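Long-range contacts in AT5G66160 protein (Arabidopsis thaliana, PDB 7BVW), which probably acts as a sorting receptor carrying vacuolar proteins to the protein storage vacuole, and contributes here its zinc-binding RING-H2 domain, an E3 ubiquitin ligase module: residues L46-H51 with C72-R77; F17-S22 with E42-L47. All blocks are in the same frame, centred on the assembly; numbering follows the deposited sequence.

Contact 1. Residues L46-H51 with C72-R77. With ZN (zinc ion), chain D.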
ATOM      1  N   LEU A  46       0.864   0.797  -4.401  1.00 17.30           N
ATOM      2  CA  LEU A  46       0.755   2.246  -4.329  1.00 16.11           C
ATOM      3  C   LEU A  46      -0.688   2.641  -4.047  1.00 16.80           C
ATOM      4  O   LEU A  46      -1.613   2.132  -4.688  1.00 15.85           O
ATOM      5  CB  LEU A  46       1.229   2.898  -5.629  1.00 17.18           C
ATOM      6  CG  LEU A  46       1.231   4.424  -5.614  1.00 20.60           C
ATOM      7  CD1 LEU A  46       2.236   4.936  -4.597  1.00 18.82           C
ATOM      8  CD2 LEU A  46       1.519   4.982  -7.001  1.00 21.52           C
ATOM      9  N   LEU A  47      -0.870   3.543  -3.091  1.00 16.46           N
ATOM     10  CA  LEU A  47      -2.155   4.137  -2.763  1.00 16.25           C
ATOM     11  C   LEU A  47      -2.315   5.469  -3.481  1.00 16.88           C
ATOM     12  O   LEU A  47      -1.326   6.120  -3.829  1.00 15.27           O
ATOM     13  CB  LEU A  47      -2.276   4.337  -1.247  1.00 18.28           C
ATOM     14  CG  LEU A  47      -2.280   3.073  -0.378  1.00 17.62           C
ATOM     15  CD1 LEU A  47      -2.644   3.405   1.065  1.00 13.84           C
ATOM     16  CD2 LEU A  47      -3.228   2.020  -0.945  1.00 19.65           C
ATOM     17  N   PRO A  48      -3.552   5.913  -3.722  1.00 19.17           N
ATOM     18  CA  PRO A  48      -3.746   7.162  -4.481  1.00 19.98           C
ATOM     19  C   PRO A  48      -3.160   8.388  -3.807  1.00 23.55           C
ATOM     20  O   PRO A  48      -2.906   9.387  -4.494  1.00 24.81           O
ATOM     21  CB  PRO A  48      -5.272   7.265  -4.605  1.00 17.80           C
ATOM     22  CG  PRO A  48      -5.805   6.422  -3.499  1.00 19.38           C
ATOM     23  CD  PRO A  48      -4.834   5.287  -3.361  1.00 19.20           C
ATOM     24  N   CYS A  49      -2.932   8.349  -2.497  1.00 16.98           N
ATOM     25  CA  CYS A  49      -2.321   9.462  -1.781  1.00 20.20           C
ATOM     26  C   CYS A  49      -0.814   9.542  -1.987  1.00 19.02           C
ATOM     27  O   CYS A  49      -0.175  10.417  -1.388  1.00 18.70           O
ATOM     28  CB  CYS A  49      -2.635   9.352  -0.290  1.00 19.23           C
ATOM     29  SG  CYS A  49      -2.238   7.734   0.400  1.00 21.30           S
ATOM     30  N   GLN A  50      -0.247   8.645  -2.804  1.00 20.87           N
ATOM     31  CA  GLN A  50       1.160   8.608  -3.215  1.00 24.69           C
ATOM     32  C   GLN A  50       2.077   7.975  -2.174  1.00 24.50           C
ATOM     33  O   GLN A  50       3.290   8.206  -2.201  1.00 25.66           O
ATOM     34  CB  GLN A  50       1.700   9.997  -3.584  1.00 28.54           C
ATOM     35  CG  GLN A  50       0.929  10.696  -4.695  1.00 31.49           C
ATOM     36  CD  GLN A  50       0.846   9.864  -5.955  1.00 31.04           C
ATOM     37  OE1 GLN A  50       1.826   9.718  -6.685  1.00 30.33           O
ATOM     38  NE2 GLN A  50      -0.330   9.304  -6.216  1.00 31.46           N
ATOM     39  N   HIS A  51       1.542   7.168  -1.261  1.00 22.29           N
ATOM     40  CA  HIS A  51       2.352   6.396  -0.326  1.00 19.68           C
ATOM     41  C   HIS A  51       2.366   4.933  -0.745  1.00 19.48           C
ATOM     42  O   HIS A  51       1.325   4.370  -1.100  1.00 18.45           O
ATOM     43  CB  HIS A  51       1.824   6.518   1.106  1.00 19.75           C
ATOM     44  CG  HIS A  51       1.902   7.905   1.661  1.00 19.58           C
ATOM     45  ND1 HIS A  51       0.783   8.635   1.997  1.00 19.65           N
ATOM     46  CD2 HIS A  51       2.964   8.698   1.937  1.00 20.16           C
ATOM     47  CE1 HIS A  51       1.151   9.816   2.460  1.00 22.53           C
ATOM     48  NE2 HIS A  51       2.471   9.880   2.434  1.00 22.59           N
ATOM     49  N   CYS A  72      -1.043   8.779   6.108  1.00 20.07           N
ATOM     50  CA  CYS A  72      -1.680  10.087   6.035  1.00 18.73           C
ATOM     51  C   CYS A  72      -3.186  10.038   6.265  1.00 19.17           C
ATOM     52  O   CYS A  72      -3.834  11.091   6.234  1.00 19.13           O
ATOM     53  CB  CYS A  72      -1.388  10.744   4.681  1.00 21.04           C
ATOM     54  SG  CYS A  72      -2.275  10.023   3.284  1.00 20.19           S
ATOM     55  N   LYS A  73      -3.754   8.850   6.486  1.00 17.13           N
ATOM     56  CA  LYS A  73      -5.168   8.665   6.816  1.00 18.53           C
ATOM     57  C   LYS A  73      -6.104   9.129   5.702  1.00 19.75           C
ATOM     58  O   LYS A  73      -7.275   9.430   5.957  1.00 21.41           O
ATOM     59  CB  LYS A  73      -5.527   9.355   8.139  1.00 18.70           C
ATOM     60  CG  LYS A  73      -4.915   8.677   9.362  1.00 19.66           C
ATOM     61  N   HIS A  74      -5.614   9.184   4.467  1.00 22.15           N
ATOM     62  CA  HIS A  74      -6.478   9.451   3.324  1.00 23.68           C
ATOM     63  C   HIS A  74      -7.508   8.338   3.186  1.00 21.48           C
ATOM     64  O   HIS A  74      -7.153   7.172   2.994  1.00 20.56           O
ATOM     65  CB  HIS A  74      -5.643   9.572   2.050  1.00 26.49           C
ATOM     66  CG  HIS A  74      -6.440   9.451   0.788  1.00 29.99           C
ATOM     67  ND1 HIS A  74      -7.067  10.525   0.195  1.00 32.89           N
ATOM     68  CD2 HIS A  74      -6.709   8.378   0.005  1.00 31.01           C
ATOM     69  CE1 HIS A  74      -7.686  10.120  -0.900  1.00 33.74           C
ATOM     70  NE2 HIS A  74      -7.486   8.822  -1.037  1.00 32.21           N
ATOM     71  N   ASP A  75      -8.783   8.699   3.279  1.00 23.93           N
ATOM     72  CA  ASP A  75      -9.852   7.713   3.306  1.00 23.84           C
ATOM     73  C   ASP A  75     -10.173   7.212   1.907  1.00 23.25           C
ATOM     74  O   ASP A  75     -10.243   7.986   0.948  1.00 21.84           O
ATOM     75  CB  ASP A  75     -11.104   8.308   3.945  1.00 25.64           C
ATOM     76  CG  ASP A  75     -10.906   8.629   5.408  1.00 33.45           C
ATOM     77  OD1 ASP A  75     -10.234   7.835   6.101  1.00 33.65           O
ATOM     78  OD2 ASP A  75     -11.413   9.674   5.861  1.00 37.16           O
ATOM     79  N   ILE A  76     -10.379   5.905   1.802  1.00 21.98           N
ATOM     80  CA  ILE A  76     -10.710   5.249   0.545  1.00 24.80           C
ATOM     81  C   ILE A  76     -12.174   4.838   0.590  1.00 28.48           C
ATOM     82  O   ILE A  76     -12.599   4.131   1.512  1.00 26.28           O
ATOM     83  CB  ILE A  76      -9.806   4.029   0.301  1.00 25.35           C
ATOM     84  CG1 ILE A  76      -8.342   4.461   0.230  1.00 24.40           C
ATOM     85  CG2 ILE A  76     -10.224   3.300  -0.967  1.00 25.43           C
ATOM     86  CD1 ILE A  76      -7.374   3.303   0.166  1.00 22.90           C
ATOM     87  N   ARG A  77     -12.944   5.285  -0.404  1.00 30.01           N
ATOM     88  CA  ARG A  77     -14.346   4.899  -0.562  1.00 34.25           C
ATOM     89  C   ARG A  77     -15.174   5.291   0.664  1.00 39.75           C
ATOM     90  O   ARG A  77     -15.752   4.452   1.358  1.00 40.25           O
ATOM     91  CB  ARG A  77     -14.470   3.400  -0.853  1.00 32.93           C
ATOM     92  CG  ARG A  77     -13.856   2.984  -2.173  1.00 32.26           C
ATOM     93  CD  ARG A  77     -14.024   1.497  -2.420  1.00 29.70           C
ATOM     94  NE  ARG A  77     -15.415   1.134  -2.672  1.00 25.86           N
ATOM     95  CZ  ARG A  77     -16.007   1.223  -3.857  1.00 31.36           C
ATOM     96  NH1 ARG A  77     -15.335   1.669  -4.910  1.00 28.53           N
ATOM     97  NH2 ARG A  77     -17.277   0.867  -3.990  1.00 34.06           N
TER
HETATM   98 ZN    ZN D 402      -1.159   8.197   2.358  1.00 20.98          ZN
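C49 and C72 meet through a shared zinc ion, and the side chain of C49 shows how a metal can join two loops that exchange no hydrogen bond. Its CB rests 3.8 Å from CB of H74 and 3.7 Å from SG of C72, touching the far loop before the metal is reached. One bond further, SG of C49 binds the zinc at 2.3 Å; a chi1 of 52°, with the sulfur between backbone N and carbonyl carbon, turns it that way. ND1 of H51 binds the zinc at 2.0 Å, and C72 SG, also a ligand, lies at the edge of the H51 imidazole and in its plane. C69 completes this second site of the RING-H2 finger, whose ligands interleave with C31, C34, H54 and C57 in the RING cross-brace. Beside the metal, the H74 ring is met obliquely by CG of P48, 3.8 Å from NE2 of H74. The type I turn from L47 to Q50 carries C49 and is followed at once by H51; Q50 NE2 is hydrogen-bonded to P48 O from above the carbonyl plane. L47 only grazes I76, so that the first zinc loop is seated, through L47, against F53 of strand 52-54 and I58 and L62 of helix 55-65.

Contact 2. Residues F17-S22 with E42-L47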
ATOM      1  N   PHE A  17       3.982  -2.932  -7.990  1.00 20.21           N
ATOM      2  CA  PHE A  17       5.239  -2.889  -8.720  1.00 21.00           C
ATOM      3  C   PHE A  17       6.324  -3.547  -7.878  1.00 22.53           C
ATOM      4  O   PHE A  17       6.148  -3.793  -6.681  1.00 24.07           O
ATOM      5  CB  PHE A  17       5.614  -1.449  -9.094  1.00 19.61           C
ATOM      6  CG  PHE A  17       5.716  -0.517  -7.918  1.00 21.41           C
ATOM      7  CD1 PHE A  17       4.582   0.066  -7.372  1.00 21.03           C
ATOM      8  CD2 PHE A  17       6.948  -0.210  -7.370  1.00 22.43           C
ATOM      9  CE1 PHE A  17       4.676   0.925  -6.295  1.00 22.73           C
ATOM     10  CE2 PHE A  17       7.048   0.651  -6.295  1.00 22.80           C
ATOM     11  CZ  PHE A  17       5.912   1.218  -5.754  1.00 24.25           C
ATOM     12  N   THR A  18       7.453  -3.835  -8.522  1.00 24.29           N
ATOM     13  CA  THR A  18       8.586  -4.491  -7.883  1.00 27.68           C
ATOM     14  C   THR A  18       9.640  -3.457  -7.504  1.00 25.29           C
ATOM     15  O   THR A  18       9.917  -2.530  -8.270  1.00 22.39           O
ATOM     16  CB  THR A  18       9.193  -5.549  -8.812  1.00 31.61           C
ATOM     17  OG1 THR A  18       8.222  -6.565  -9.094  1.00 34.47           O
ATOM     18  CG2 THR A  18      10.414  -6.193  -8.175  1.00 32.76           C
ATOM     19  N   PHE A  19      10.222  -3.617  -6.314  1.00 25.55           N
ATOM     20  CA  PHE A  19      11.249  -2.696  -5.831  1.00 22.27           C
ATOM     21  C   PHE A  19      12.553  -2.968  -6.573  1.00 22.29           C
ATOM     22  O   PHE A  19      13.301  -3.884  -6.230  1.00 24.27           O
ATOM     23  CB  PHE A  19      11.433  -2.839  -4.324  1.00 20.39           C
ATOM     24  CG  PHE A  19      12.305  -1.773  -3.716  1.00 20.23           C
ATOM     25  CD1 PHE A  19      11.768  -0.552  -3.335  1.00 17.49           C
ATOM     26  CD2 PHE A  19      13.661  -1.988  -3.530  1.00 21.83           C
ATOM     27  CE1 PHE A  19      12.568   0.431  -2.778  1.00 19.32           C
ATOM     28  CE2 PHE A  19      14.463  -1.011  -2.973  1.00 22.03           C
ATOM     29  CZ  PHE A  19      13.918   0.200  -2.595  1.00 21.14           C
ATOM     30  N   THR A  20      12.826  -2.170  -7.599  1.00 20.67           N
ATOM     31  CA  THR A  20      14.054  -2.253  -8.377  1.00 25.08           C
ATOM     32  C   THR A  20      14.742  -0.890  -8.387  1.00 25.76           C
ATOM     33  O   THR A  20      14.335   0.037  -7.680  1.00 21.46           O
ATOM     34  CB  THR A  20      13.766  -2.733  -9.802  1.00 29.61           C
ATOM     35  OG1 THR A  20      12.758  -1.901 -10.391  1.00 27.76           O
ATOM     36  CG2 THR A  20      13.282  -4.175  -9.791  1.00 32.57           C
ATOM     37  N   ASP A  21      15.797  -0.779  -9.203  1.00 23.81           N
ATOM     38  CA  ASP A  21      16.524   0.483  -9.309  1.00 32.29           C
ATOM     39  C   ASP A  21      15.610   1.617  -9.756  1.00 34.04           C
ATOM     40  O   ASP A  21      15.754   2.760  -9.306  1.00 31.99           O
ATOM     41  CB  ASP A  21      17.694   0.336 -10.278  1.00 28.96           C
ATOM     42  CG  ASP A  21      18.790  -0.562  -9.739  1.00 28.19           C
ATOM     43  OD1 ASP A  21      18.932  -0.642  -8.503  1.00 27.90           O
ATOM     44  OD2 ASP A  21      19.511  -1.178 -10.553  1.00 29.73           O
ATOM     45  N   SER A  22      14.658   1.316 -10.641  1.00 35.76           N
ATOM     46  CA  SER A  22      13.746   2.342 -11.134  1.00 37.56           C
ATOM     47  C   SER A  22      12.797   2.810 -10.037  1.00 36.12           C
ATOM     48  O   SER A  22      12.626   4.015  -9.824  1.00 36.72           O
ATOM     49  CB  SER A  22      12.969   1.807 -12.336  1.00 42.23           C
ATOM     50  OG  SER A  22      11.964   2.718 -12.743  1.00 48.37           O
ATOM     51  N   GLU A  42      11.292  -7.054  -4.002  1.00 22.43           N
ATOM     52  CA  GLU A  42      10.056  -7.162  -3.248  1.00 20.40           C
ATOM     53  C   GLU A  42       8.893  -6.549  -4.021  1.00 20.49           C
ATOM     54  O   GLU A  42       9.068  -5.711  -4.910  1.00 20.77           O
ATOM     55  CB  GLU A  42      10.195  -6.482  -1.890  1.00 18.10           C
ATOM     56  CG  GLU A  42      11.072  -7.230  -0.911  1.00 23.62           C
ATOM     57  CD  GLU A  42      11.168  -6.526   0.423  1.00 28.20           C
ATOM     58  OE1 GLU A  42      10.905  -5.307   0.470  1.00 29.66           O
ATOM     59  OE2 GLU A  42      11.501  -7.197   1.420  1.00 30.61           O
ATOM     60  N   SER A  43       7.687  -6.978  -3.661  1.00 16.48           N
ATOM     61  CA  SER A  43       6.460  -6.502  -4.284  1.00 20.41           C
ATOM     62  C   SER A  43       5.848  -5.397  -3.435  1.00 20.44           C
ATOM     63  O   SER A  43       5.662  -5.566  -2.226  1.00 19.68           O
ATOM     64  CB  SER A  43       5.457  -7.643  -4.459  1.00 24.67           C
ATOM     65  OG  SER A  43       5.900  -8.572  -5.437  1.00 28.31           O
ATOM     66  N   LEU A  44       5.542  -4.269  -4.069  1.00 14.51           N
ATOM     67  CA  LEU A  44       4.968  -3.119  -3.392  1.00 17.94           C
ATOM     68  C   LEU A  44       3.632  -2.751  -4.023  1.00 19.02           C
ATOM     69  O   LEU A  44       3.323  -3.143  -5.151  1.00 19.92           O
ATOM     70  CB  LEU A  44       5.910  -1.907  -3.446  1.00 17.01           C
ATOM     71  CG  LEU A  44       6.985  -1.754  -2.367  1.00 19.69           C
ATOM     72  CD1 LEU A  44       8.029  -2.852  -2.446  1.00 21.93           C
ATOM     73  CD2 LEU A  44       7.634  -0.390  -2.496  1.00 18.57           C
ATOM     74  N   ARG A  45       2.841  -1.983  -3.279  1.00 13.90           N
ATOM     75  CA  ARG A  45       1.602  -1.414  -3.785  1.00 17.27           C
ATOM     76  C   ARG A  45       1.597   0.087  -3.551  1.00 17.98           C
ATOM     77  O   ARG A  45       2.238   0.591  -2.623  1.00 16.72           O
ATOM     78  CB  ARG A  45       0.369  -2.036  -3.119  1.00 19.24           C
ATOM     79  CG  ARG A  45      -0.184  -3.263  -3.823  1.00 22.42           C
ATOM     80  CD  ARG A  45      -1.677  -3.403  -3.562  1.00 21.46           C
ATOM     81  NE  ARG A  45      -2.108  -4.798  -3.493  1.00 21.97           N
ATOM     82  CZ  ARG A  45      -2.317  -5.573  -4.552  1.00 23.95           C
ATOM     83  NH1 ARG A  45      -2.123  -5.097  -5.775  1.00 22.47           N
ATOM     84  NH2 ARG A  45      -2.709  -6.830  -4.387  1.00 22.12           N
ATOM     85  N   LEU A  46       0.864   0.797  -4.401  1.00 17.30           N
ATOM     86  CA  LEU A  46       0.755   2.246  -4.329  1.00 16.11           C
ATOM     87  C   LEU A  46      -0.688   2.641  -4.047  1.00 16.80           C
ATOM     88  O   LEU A  46      -1.613   2.132  -4.688  1.00 15.85           O
ATOM     89  CB  LEU A  46       1.229   2.898  -5.629  1.00 17.18           C
ATOM     90  CG  LEU A  46       1.231   4.424  -5.614  1.00 20.60           C
ATOM     91  CD1 LEU A  46       2.236   4.936  -4.597  1.00 18.82           C
ATOM     92  CD2 LEU A  46       1.519   4.982  -7.001  1.00 21.52           C
ATOM     93  N   LEU A  47      -0.870   3.543  -3.091  1.00 16.46           N
ATOM     94  CA  LEU A  47      -2.155   4.137  -2.763  1.00 16.25           C
ATOM     95  C   LEU A  47      -2.315   5.469  -3.481  1.00 16.88           C
ATOM     96  O   LEU A  47      -1.326   6.120  -3.829  1.00 15.27           O
ATOM     97  CB  LEU A  47      -2.276   4.337  -1.247  1.00 18.28           C
ATOM     98  CG  LEU A  47      -2.280   3.073  -0.378  1.00 17.62           C
ATOM     99  CD1 LEU A  47      -2.644   3.405   1.065  1.00 13.84           C
ATOM    100  CD2 LEU A  47      -3.228   2.020  -0.945  1.00 19.65           C
TER
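F17 and L44 face each other as a hydrogen-bonded antiparallel pair, an example of how a two-bond backbone pairing brings an aromatic ring and a leucine to the same face of a sheet. L44 N reaches F17 O at 2.7 Å, nearly along the C=O axis, whereas F17 N meets L44 O at 2.9 Å from a position tilted 33° out of the carbonyl plane. Further along, F19 N donates to E42 O, in the plane of that carbonyl. The same oxygen also receives a CA-H...O contact from T18, which forms a non-hydrogen-bonded pair with S43; CA of T18 lies 3.2 Å from O of E42.

On the face carrying F17 and L44, the chi1 of 57° in F17 places CG between backbone N and carbonyl carbon and carries the ring back over the partner strand. CB of L44 lies over one face of the ring, toward its rim, in a CH-pi contact 4.1 Å from the F17 centroid. L46 approaches differently: CB of L46 is at the ring edge, 4.0 Å from CE1 of F17. The branches of L44 divide the work, CD2 meeting CE2 and CZ of F17 while CD1 lies 3.9 Å from CB of F19.

Farther out, A23 and A27 of helix 21-27 touch F17, A52 meets it from strand 52-54, and the F19 ring meets those of Y38 and H24, the latter a ligand of a further zinc. E42 OE1 is hydrogen-bonded to NE2 of H54, itself a zinc ligand, and R45 forms a salt bridge with D59. The pairing adds an outer strand, 16-18, to the small antiparallel beta-sheet of the RING finger.

How the contacts relate
The centres of the two contacts lie about 16 Å apart, yet they share L46 and L47, where strand 43-46 passes into the zinc-binding turn. Along the chain, 17-22 comes first, 42-47 and 46-51 follow as overlapping segments, and 72-77 comes after helix 55-65. Contact 2 joins the outer strand 16-18 to the central strand of the three-stranded sheet; contact 1 follows as the chain turns toward strand 52-54, tying that loop to the later one through metal. Strand pairing and zinc coordination thus act on successive parts of one chain segment, so one short segment serves both the sheet and one zinc site of the RING cross-brace.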